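Local atomic coordinates of 5' nucleotidase family protein (Staphylococcus aureus subsp. aureus, PDB entry 4Q7F), a protein that belongs to the 5'-nucleotidase family and joins a metal-binding calcineurin-like phosphoesterase domain to a 5'-nucleotidase C-terminal domain. Residues L119-T122 / L123-N127; S89-P92 / L93-Y97; I404-S407 / A408-F411; H341-T344 / N345-N348. All coordinates share one frame; numbering follows the deposited sequence.

Contact 1: residues L119-T122 / L123-N127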
loop_
_atom_site.group_PDB
_atom_site.type_symbol
_atom_site.label_atom_id
_atom_site.label_comp_id
_atom_site.label_asym_id
_atom_site.label_seq_id
_atom_site.Cartn_x
_atom_site.Cartn_y
_atom_site.Cartn_z
ATOM N N LEU A 119 3.259 4.506 -15.837
ATOM C CA LEU A 119 3.696 5.569 -14.924
ATOM C C LEU A 119 4.246 6.782 -15.684
ATOM O O LEU A 119 3.823 7.923 -15.439
ATOM C CB LEU A 119 4.746 5.050 -13.951
ATOM C CG LEU A 119 5.308 6.085 -12.972
ATOM C CD1 LEU A 119 4.190 6.763 -12.181
ATOM C CD2 LEU A 119 6.323 5.455 -12.036
ATOM N N LYS A 120 5.170 6.535 -16.614
ATOM C CA LYS A 120 5.768 7.619 -17.386
ATOM C C LYS A 120 4.700 8.434 -18.115
ATOM O O LYS A 120 4.747 9.673 -18.103
ATOM C CB LYS A 120 6.818 7.102 -18.375
ATOM C CG LYS A 120 8.092 6.544 -17.735
ATOM C CD LYS A 120 9.125 6.241 -18.807
ATOM C CE LYS A 120 10.433 5.738 -18.224
ATOM N NZ LYS A 120 11.399 5.333 -19.294
ATOM N N ASP A 121 3.759 7.747 -18.770
ATOM C CA ASP A 121 2.644 8.422 -19.460
ATOM C C ASP A 121 1.835 9.298 -18.472
ATOM O O ASP A 121 1.400 10.411 -18.800
ATOM C CB ASP A 121 1.717 7.390 -20.091
ATOM C CG ASP A 121 0.524 8.017 -20.755
ATOM O OD1 ASP A 121 0.715 8.729 -21.761
ATOM O OD2 ASP A 121 -0.623 7.797 -20.270
ATOM N N THR A 122 1.611 8.766 -17.275
ATOM C CA THR A 122 0.900 9.478 -16.227
ATOM C C THR A 122 1.645 10.775 -15.854
ATOM O O THR A 122 1.054 11.896 -15.873
ATOM C CB THR A 122 0.690 8.553 -14.997
ATOM O OG1 THR A 122 -0.206 7.497 -15.358
ATOM C CG2 THR A 122 0.106 9.292 -13.828
ATOM N N LEU A 123 2.949 10.667 -15.602
ATOM C CA LEU A 123 3.711 11.849 -15.219
ATOM C C LEU A 123 3.667 12.956 -16.260
ATOM O O LEU A 123 3.642 14.131 -15.902
ATOM C CB LEU A 123 5.164 11.517 -14.885
ATOM C CG LEU A 123 5.355 10.488 -13.754
ATOM C CD1 LEU A 123 6.828 10.309 -13.409
ATOM C CD2 LEU A 123 4.574 10.891 -12.536
ATOM N N ARG A 124 3.668 12.594 -17.543
ATOM C CA ARG A 124 3.642 13.620 -18.588
ATOM C C ARG A 124 2.247 14.218 -18.795
ATOM O O ARG A 124 2.125 15.304 -19.338
ATOM C CB ARG A 124 4.284 13.135 -19.910
ATOM C CG ARG A 124 3.711 11.885 -20.556
ATOM C CD ARG A 124 4.432 11.568 -21.880
ATOM N NE ARG A 124 4.049 10.251 -22.402
ATOM C CZ ARG A 124 4.718 9.110 -22.207
ATOM N NH1 ARG A 124 4.240 7.982 -22.718
ATOM N NH2 ARG A 124 5.853 9.074 -21.510
ATOM N N ARG A 125 1.209 13.512 -18.355
ATOM C CA ARG A 125 -0.166 14.003 -18.462
ATOM C C ARG A 125 -0.511 14.994 -17.289
ATOM O O ARG A 125 -1.388 15.842 -17.424
ATOM C CB ARG A 125 -1.176 12.847 -18.477
ATOM C CG ARG A 125 -1.221 12.030 -19.765
ATOM C CD ARG A 125 -2.183 10.838 -19.615
ATOM N NE ARG A 125 -2.258 9.991 -20.817
ATOM C CZ ARG A 125 -2.999 10.250 -21.899
ATOM N NH1 ARG A 125 -3.736 11.351 -21.980
ATOM N NH2 ARG A 125 -2.989 9.405 -22.923
ATOM N N LEU A 126 0.182 14.864 -16.159
ATOM C CA LEU A 126 -0.031 15.744 -15.011
ATOM C C LEU A 126 0.515 17.144 -15.284
ATOM O O LEU A 126 1.545 17.305 -15.961
ATOM C CB LEU A 126 0.639 15.198 -13.760
ATOM C CG LEU A 126 0.107 13.876 -13.201
ATOM C CD1 LEU A 126 1.046 13.266 -12.169
ATOM C CD2 LEU A 126 -1.274 14.068 -12.581
ATOM N N ASN A 127 -0.162 18.133 -14.724
ATOM C CA ASN A 127 0.214 19.553 -14.907
ATOM C C ASN A 127 1.072 20.151 -13.765
ATOM O O ASN A 127 1.126 21.342 -13.591
ATOM C CB ASN A 127 -1.030 20.406 -15.191
ATOM C CG ASN A 127 -1.988 20.467 -14.015
ATOM O OD1 ASN A 127 -1.632 20.151 -12.894
ATOM N ND2 ASN A 127 -3.221 20.885 -14.277
#

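Contact 2: residues S89-P92 / L93-Y97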
loop_
_atom_site.group_PDB
_atom_site.type_symbol
_atom_site.label_atom_id
_atom_site.label_comp_id
_atom_site.label_asym_id
_atom_site.label_seq_id
_atom_site.Cartn_x
_atom_site.Cartn_y
_atom_site.Cartn_z
ATOM N N SER A 89 -5.887 3.824 -19.803
ATOM C CA SER A 89 -5.312 5.150 -19.570
ATOM C C SER A 89 -5.625 5.671 -18.173
ATOM O O SER A 89 -6.704 5.440 -17.633
ATOM C CB SER A 89 -5.864 6.136 -20.576
ATOM O OG SER A 89 -5.333 7.441 -20.364
ATOM N N SER A 90 -4.666 6.377 -17.596
ATOM C CA SER A 90 -4.844 7.010 -16.305
ATOM C C SER A 90 -5.499 8.416 -16.498
ATOM O O SER A 90 -5.744 9.106 -15.535
ATOM C CB SER A 90 -3.488 7.182 -15.623
ATOM O OG SER A 90 -2.620 7.996 -16.412
ATOM N N GLN A 91 -5.810 8.812 -17.729
ATOM C CA GLN A 91 -6.329 10.169 -17.964
ATOM C C GLN A 91 -7.507 10.591 -17.056
ATOM O O GLN A 91 -7.477 11.685 -16.500
ATOM C CB GLN A 91 -6.688 10.397 -19.440
ATOM C CG GLN A 91 -6.977 11.864 -19.758
ATOM C CD GLN A 91 -5.723 12.718 -19.664
ATOM O OE1 GLN A 91 -4.718 12.419 -20.308
ATOM N NE2 GLN A 91 -5.780 13.794 -18.892
ATOM N N PRO A 92 -8.549 9.738 -16.914
ATOM C CA PRO A 92 -9.662 10.152 -16.043
ATOM C C PRO A 92 -9.218 10.525 -14.624
ATOM O O PRO A 92 -9.730 11.473 -14.038
ATOM C CB PRO A 92 -10.592 8.947 -16.061
ATOM C CG PRO A 92 -10.330 8.281 -17.394
ATOM C CD PRO A 92 -8.870 8.524 -17.700
ATOM N N LEU A 93 -8.260 9.787 -14.089
ATOM C CA LEU A 93 -7.734 10.069 -12.766
ATOM C C LEU A 93 -6.872 11.333 -12.783
ATOM O O LEU A 93 -6.953 12.167 -11.872
ATOM C CB LEU A 93 -6.888 8.902 -12.295
ATOM C CG LEU A 93 -6.195 9.099 -10.958
ATOM C CD1 LEU A 93 -7.221 9.227 -9.849
ATOM C CD2 LEU A 93 -5.256 7.929 -10.693
ATOM N N VAL A 94 -6.045 11.461 -13.825
ATOM C CA VAL A 94 -5.152 12.601 -13.970
ATOM C C VAL A 94 -5.984 13.891 -14.072
ATOM O O VAL A 94 -5.627 14.919 -13.489
ATOM C CB VAL A 94 -4.222 12.442 -15.213
ATOM C CG1 VAL A 94 -3.534 13.760 -15.574
ATOM C CG2 VAL A 94 -3.186 11.360 -14.991
ATOM N N ASP A 95 -7.087 13.831 -14.805
ATOM C CA ASP A 95 -7.994 14.987 -14.924
ATOM C C ASP A 95 -8.436 15.520 -13.544
ATOM O O ASP A 95 -8.495 16.741 -13.338
ATOM C CB ASP A 95 -9.203 14.649 -15.764
ATOM C CG ASP A 95 -8.867 14.511 -17.230
ATOM O OD1 ASP A 95 -7.703 14.759 -17.604
ATOM O OD2 ASP A 95 -9.767 14.175 -18.011
ATOM N N PHE A 96 -8.753 14.624 -12.610
ATOM C CA PHE A 96 -9.107 15.054 -11.265
ATOM C C PHE A 96 -7.956 15.836 -10.654
ATOM O O PHE A 96 -8.166 16.951 -10.146
ATOM C CB PHE A 96 -9.486 13.875 -10.334
ATOM C CG PHE A 96 -10.865 13.323 -10.578
ATOM C CD1 PHE A 96 -11.984 14.064 -10.218
ATOM C CD2 PHE A 96 -11.052 12.069 -11.141
ATOM C CE1 PHE A 96 -13.260 13.579 -10.434
ATOM C CE2 PHE A 96 -12.326 11.574 -11.351
ATOM C CZ PHE A 96 -13.430 12.321 -11.002
ATOM N N TYR A 97 -6.743 15.281 -10.673
ATOM C CA TYR A 97 -5.616 15.996 -10.071
ATOM C C TYR A 97 -5.348 17.323 -10.774
ATOM O O TYR A 97 -5.087 18.344 -10.132
ATOM C CB TYR A 97 -4.353 15.144 -10.032
ATOM C CG TYR A 97 -4.298 14.193 -8.871
ATOM C CD1 TYR A 97 -4.877 12.943 -8.930
ATOM C CD2 TYR A 97 -3.676 14.572 -7.689
ATOM C CE1 TYR A 97 -4.828 12.081 -7.835
ATOM C CE2 TYR A 97 -3.636 13.735 -6.604
ATOM C CZ TYR A 97 -4.205 12.494 -6.680
ATOM O OH TYR A 97 -4.127 11.688 -5.566
#

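Contact 3: residues I404-S407 / A408-F411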
loop_
_atom_site.group_PDB
_atom_site.type_symbol
_atom_site.label_atom_id
_atom_site.label_comp_id
_atom_site.label_asym_id
_atom_site.label_seq_id
_atom_site.Cartn_x
_atom_site.Cartn_y
_atom_site.Cartn_z
ATOM N N ILE A 404 5.795 -21.300 6.321
ATOM C CA ILE A 404 4.627 -21.480 7.204
ATOM C C ILE A 404 4.963 -20.915 8.592
ATOM O O ILE A 404 4.090 -20.396 9.259
ATOM C CB ILE A 404 4.133 -22.943 7.272
ATOM C CG1 ILE A 404 3.732 -23.432 5.880
ATOM C CG2 ILE A 404 2.909 -23.050 8.159
ATOM C CD1 ILE A 404 3.443 -24.924 5.779
ATOM N N GLU A 405 6.224 -21.002 9.021
ATOM C CA GLU A 405 6.611 -20.445 10.319
ATOM C C GLU A 405 6.497 -18.895 10.277
ATOM O O GLU A 405 6.164 -18.254 11.274
ATOM C CB GLU A 405 8.031 -20.865 10.682
ATOM C CG GLU A 405 8.212 -22.352 10.999
ATOM C CD GLU A 405 7.653 -22.774 12.348
ATOM O OE1 GLU A 405 7.047 -21.935 13.023
ATOM O OE2 GLU A 405 7.808 -23.978 12.764
ATOM N N ARG A 406 6.751 -18.304 9.121
ATOM C CA ARG A 406 6.662 -16.832 8.998
ATOM C C ARG A 406 5.196 -16.434 9.209
ATOM O O ARG A 406 4.909 -15.583 10.046
ATOM C CB ARG A 406 7.204 -16.341 7.683
ATOM C CG ARG A 406 6.855 -14.876 7.340
ATOM C CD ARG A 406 7.217 -13.863 8.419
ATOM N NE ARG A 406 6.784 -12.512 8.021
ATOM C CZ ARG A 406 6.595 -11.495 8.856
ATOM N NH1 ARG A 406 6.804 -11.639 10.174
ATOM N NH2 ARG A 406 6.191 -10.324 8.375
ATOM N N SER A 407 4.282 -17.086 8.490
ATOM C CA SER A 407 2.858 -16.853 8.654
ATOM C C SER A 407 2.435 -17.086 10.105
ATOM O O SER A 407 1.680 -16.305 10.619
ATOM C CB SER A 407 2.031 -17.759 7.732
ATOM O OG SER A 407 2.404 -17.575 6.376
ATOM N N ALA A 408 2.899 -18.180 10.748
ATOM C CA ALA A 408 2.549 -18.500 12.138
ATOM C C ALA A 408 2.945 -17.411 13.154
ATOM O O ALA A 408 2.419 -17.388 14.286
ATOM C CB ALA A 408 3.127 -19.894 12.556
ATOM N N GLU A 409 3.860 -16.526 12.766
ATOM C CA GLU A 409 4.274 -15.380 13.597
ATOM C C GLU A 409 3.131 -14.380 13.774
ATOM O O GLU A 409 3.174 -13.528 14.654
ATOM C CB GLU A 409 5.458 -14.638 12.976
ATOM C CG GLU A 409 6.738 -15.445 12.925
ATOM C CD GLU A 409 7.851 -14.716 12.211
ATOM O OE1 GLU A 409 7.722 -13.469 11.990
ATOM O OE2 GLU A 409 8.843 -15.377 11.848
ATOM N N TYR A 410 2.130 -14.485 12.901
ATOM C CA TYR A 410 0.929 -13.653 12.940
ATOM C C TYR A 410 0.154 -13.818 14.233
ATOM O O TYR A 410 -0.553 -12.929 14.628
ATOM C CB TYR A 410 0.001 -14.057 11.785
ATOM C CG TYR A 410 -1.304 -13.326 11.731
ATOM C CD1 TYR A 410 -1.353 -11.994 11.334
ATOM C CD2 TYR A 410 -2.499 -13.960 12.031
ATOM C CE1 TYR A 410 -2.545 -11.318 11.247
ATOM C CE2 TYR A 410 -3.695 -13.279 11.956
ATOM C CZ TYR A 410 -3.709 -11.960 11.569
ATOM O OH TYR A 410 -4.904 -11.301 11.488
ATOM N N PHE A 411 0.281 -14.969 14.886
ATOM C CA PHE A 411 -0.460 -15.239 16.092
ATOM C C PHE A 411 0.345 -15.044 17.372
ATOM O O PHE A 411 1.577 -15.082 17.378
ATOM C CB PHE A 411 -0.979 -16.692 16.103
ATOM C CG PHE A 411 -1.899 -17.028 14.962
ATOM C CD1 PHE A 411 -3.213 -16.603 14.963
ATOM C CD2 PHE A 411 -1.457 -17.806 13.910
ATOM C CE1 PHE A 411 -4.061 -16.916 13.915
ATOM C CE2 PHE A 411 -2.295 -18.121 12.860
ATOM C CZ PHE A 411 -3.597 -17.677 12.859
#

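Contact 4: residues H341-T344 / N345-N348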
loop_
_atom_site.group_PDB
_atom_site.type_symbol
_atom_site.label_atom_id
_atom_site.label_comp_id
_atom_site.label_asym_id
_atom_site.label_seq_id
_atom_site.Cartn_x
_atom_site.Cartn_y
_atom_site.Cartn_z
ATOM N N HIS A 341 -11.649 -22.000 6.074
ATOM C CA HIS A 341 -12.917 -21.387 5.774
ATOM C C HIS A 341 -13.235 -21.739 4.314
ATOM O O HIS A 341 -12.322 -21.806 3.485
ATOM C CB HIS A 341 -12.807 -19.869 5.966
ATOM C CG HIS A 341 -14.114 -19.158 5.862
ATOM N ND1 HIS A 341 -14.665 -18.811 4.652
ATOM C CD2 HIS A 341 -15.011 -18.779 6.808
ATOM C CE1 HIS A 341 -15.834 -18.228 4.850
ATOM N NE2 HIS A 341 -16.061 -18.184 6.152
ATOM N N PRO A 342 -14.515 -21.961 3.978
ATOM C CA PRO A 342 -14.806 -22.292 2.578
ATOM C C PRO A 342 -14.237 -21.306 1.539
ATOM O O PRO A 342 -13.874 -21.719 0.434
ATOM C CB PRO A 342 -16.337 -22.312 2.535
ATOM C CG PRO A 342 -16.733 -22.702 3.924
ATOM C CD PRO A 342 -15.721 -22.042 4.824
ATOM N N PHE A 343 -14.142 -20.025 1.878
ATOM C CA PHE A 343 -13.620 -19.052 0.933
ATOM C C PHE A 343 -12.087 -19.152 0.760
ATOM O O PHE A 343 -11.596 -19.015 -0.341
ATOM C CB PHE A 343 -14.053 -17.627 1.276
ATOM C CG PHE A 343 -13.654 -16.623 0.227
ATOM C CD1 PHE A 343 -14.353 -16.543 -0.964
ATOM C CD2 PHE A 343 -12.562 -15.794 0.413
ATOM C CE1 PHE A 343 -13.983 -15.631 -1.944
ATOM C CE2 PHE A 343 -12.181 -14.893 -0.566
ATOM C CZ PHE A 343 -12.892 -14.817 -1.749
ATOM N N THR A 344 -11.336 -19.385 1.832
ATOM C CA THR A 344 -9.878 -19.554 1.699
ATOM C C THR A 344 -9.580 -20.878 0.984
ATOM O O THR A 344 -8.620 -20.985 0.188
ATOM C CB THR A 344 -9.148 -19.490 3.047
ATOM O OG1 THR A 344 -9.648 -20.504 3.933
ATOM C CG2 THR A 344 -9.339 -18.137 3.651
ATOM N N ASN A 345 -10.406 -21.880 1.262
ATOM C CA ASN A 345 -10.297 -23.160 0.606
ATOM C C ASN A 345 -10.509 -22.969 -0.888
ATOM O O ASN A 345 -9.755 -23.485 -1.694
ATOM C CB ASN A 345 -11.328 -24.129 1.116
ATOM C CG ASN A 345 -11.157 -25.487 0.511
ATOM O OD1 ASN A 345 -10.139 -26.143 0.734
ATOM N ND2 ASN A 345 -12.138 -25.920 -0.271
ATOM N N PHE A 346 -11.530 -22.192 -1.231
ATOM C CA PHE A 346 -11.836 -21.879 -2.614
ATOM C C PHE A 346 -10.688 -21.173 -3.333
ATOM O O PHE A 346 -10.356 -21.542 -4.452
ATOM C CB PHE A 346 -13.093 -21.026 -2.680
ATOM C CG PHE A 346 -13.207 -20.202 -3.923
ATOM C CD1 PHE A 346 -13.556 -20.777 -5.124
ATOM C CD2 PHE A 346 -12.973 -18.844 -3.880
ATOM C CE1 PHE A 346 -13.658 -20.006 -6.267
ATOM C CE2 PHE A 346 -13.080 -18.065 -5.016
ATOM C CZ PHE A 346 -13.425 -18.650 -6.216
HETATM N N MSE A 347 -10.111 -20.144 -2.710
HETATM C CA MSE A 347 -9.034 -19.382 -3.340
HETATM C C MSE A 347 -7.853 -20.277 -3.569
HETATM O O MSE A 347 -7.302 -20.298 -4.659
HETATM C CB MSE A 347 -8.626 -18.154 -2.524
HETATM C CG MSE A 347 -9.687 -17.043 -2.611
HETATM SE SE MSE A 347 -8.932 -15.336 -1.990
HETATM C CE MSE A 347 -8.750 -15.789 -0.079
ATOM N N ASN A 348 -7.439 -21.010 -2.542
ATOM C CA ASN A 348 -6.321 -21.940 -2.691
ATOM C C ASN A 348 -6.572 -23.024 -3.757
ATOM O O ASN A 348 -5.676 -23.352 -4.524
ATOM C CB ASN A 348 -5.934 -22.542 -1.346
ATOM C CG ASN A 348 -5.005 -21.634 -0.560
ATOM O OD1 ASN A 348 -3.871 -21.367 -0.989
ATOM N ND2 ASN A 348 -5.452 -21.184 0.601
HETATM O O HOH W 1 -14.400 -24.245 -0.589
#

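Contact 1: residues L119-T122 / L123-N127
Asp121 faces two arginines at once, Arg124 and Arg125, near the C-terminal end of helix 116-125. The stronger link runs to Arg125. Its NE donates to Asp121 OD2 at 2.8 Å, and the bond is fairly straight. The carboxylate oxygen is met on its syn side and lies in the guanidinium plane. NE itself is tilted 28° out of the carboxylate plane, and the two flat groups are turned 77° apart. Arg124 approaches differently in one of its two conformers. There its CG stands between the backbone N and the carbonyl carbon (chi1 57°), which folds the extended chain back over the preceding turn. The guanidinium then lies with one face over Asp121 CA, 3.5 Å from CZ. Its NE makes a salt bridge to Asp121 OD1 that is long, at 3.7 Å, and not firm. Leu119 CD1 meets Leu123 CD2 at 4.2 Å, and Leu123 N bonds to Leu119 O. Thr122 O accepts from both Arg125 N and Leu126 N as the helix ends. Val94 of helix 91-99 packs against Thr122 and Leu126. The Asp121 carboxylate pairs firmly with Arg125 and more loosely with Arg124, which would probably favour its ionised form.

Contact 2: residues S89-P92 / L93-Y97
Leu93 and Val94 both turn their backbone N toward Ser90 O in the capped first turn of helix 91-99, part of the calcineurin-like phosphoesterase domain. The cap comes from Ser89, whose OG accepts from Gln91 N at 3.0 Å. The bond from Leu93 N is weak. The Leu93 side chain touches Phe79 and Leu83 of helix 78-85. Val94 N makes a much straighter bond to the same Ser90 oxygen, at 2.9 Å. The two branches of Val94 part: CG2 lies 3.7 Å from Ser90 OG, while CG1 touches Gln91 NE2 at 4.0 Å. Ser90 OG itself is bonded to Thr122 OG1 of helix 116-125. Asp95 N continues the helical pattern to Gln91 O. Its carboxylate also reaches back one turn to the Gln91 amide, the planes 45° apart. Gln91 meets it by a bend at chi2 (69°), which curls the amide toward Asp95. Phe96 brings ring atom CD2 to 3.2 Å from Pro92 O, with the carbonyl oblique to the ring. Tyr97 OH is hydrogen-bonded to Asp69 OD2. Across the side-chain pair, Gln91 NE2 donates to the syn side of Asp95 OD1; the modelled 2.5 Å is unusually short and its exact value doubtful.

Contact 3: residues I404-S407 / A408-F411
The C-terminal end of helix 397-408 and the type I beta turn from Ala408 to Phe411 meet here, in the 5'-nucleotidase C-terminal domain. Arg406 and Glu409 carry the side-chain contact. Arg406 NH1 donates to Glu409 OE1 at 2.7 Å in a salt bridge. The oxygen lies in the guanidinium plane, yet the nitrogen stands above the carboxylate plane, and the two planes are 68° apart. A bend at chi2 (53°) swings the Arg406 chain round toward Glu409, which extends beyond CG to meet it. Arg406 CD also lies 3.6 Å from Glu409 OE1. The backbone changes its bonding here. Ala408 N still reaches Ile404 O at 2.9 Å. Glu409 N bonds to Arg406 O and only weakly to Glu405 O, and Tyr410 N takes Ser407 O at 3.0 Å. Phe411 N closes the turn on Ala408 O. Tyr410 CD2 then sits over the centre of the Phe411 ring, and the Tyr410 hydroxyl bonds to His431. Arg406 NH2 has a second partner in Gly483 O. The guanidinium is therefore gripped on more than one nitrogen, which restricts its rotation and pairs its buried charge with Glu409.

Contact 4: residues H341-T344 / N345-N348
Four consecutive i to i+4 bonds, from Asn345 N to His341 O through Asn348 N to Thr344 O, form the first turns of helix 342-355. Phe343, Phe346 and selenomethionine Met347 make the apolar side. Phe343 has CG anti to its backbone N (chi1 -174°), which brings the ring alongside the next turn. Met347 CG then stands over the ring face, 4.2 Å from the centroid, as a CH-pi contact. Its SE comes in obliquely, 3.6 Å from Phe343 CE2. Phe346 CD2 lies by the CD1-CE1 side of the ring, 3.9 Å from Phe343 CE1, on the same side of its plane as Met347 CG. The two rings are oblique, their planes 40° apart. Phe371 meets the Phe343 ring edge-to-face, and Leu505 and Leu509 of helix 501-511 touch Phe346. Thr344 O accepts from Asn348 N at 3.0 Å and from Asn348 ND2 at 3.2 Å, on opposite faces of the carbonyl plane. Asn348 ND2 also bonds to Ile436 O. A water joins Pro342 O to Asn345 ND2, which also bonds to Pro518 O, while Asn345 OD1 accepts from Val520 N and Val521 N. His341 ND1 accepts from Phe343 N at 3.1 Å. This is a side-chain N-cap, followed by a Met-aromatic contact in the buried face of the helix.

Overall arrangement
Contacts 1 and 2 lie in the calcineurin-like phosphoesterase range, contacts 3 and 4 in the C-terminal domain range. The first two touch, with centres about 9 Å apart, because helices 91-99 and 116-125 pack together. Contacts 3 and 4 have centres about 19 Å apart and do not touch. Contacts 1 and 2 are partly buried; their charged and amide pairs lie on partly exposed or exposed residues, while Leu119, Leu126, Leu93, Val94 and Phe96 are buried. Contacts 3 and 4 are buried. Contact 3 pairs a buried arginine with a partly exposed glutamate, while contact 4 combines aromatic and selenomethionine packing with buried asparagine bonds. Contacts 2 and 4 start capped helices; contacts 1 and 3 lie where helices end.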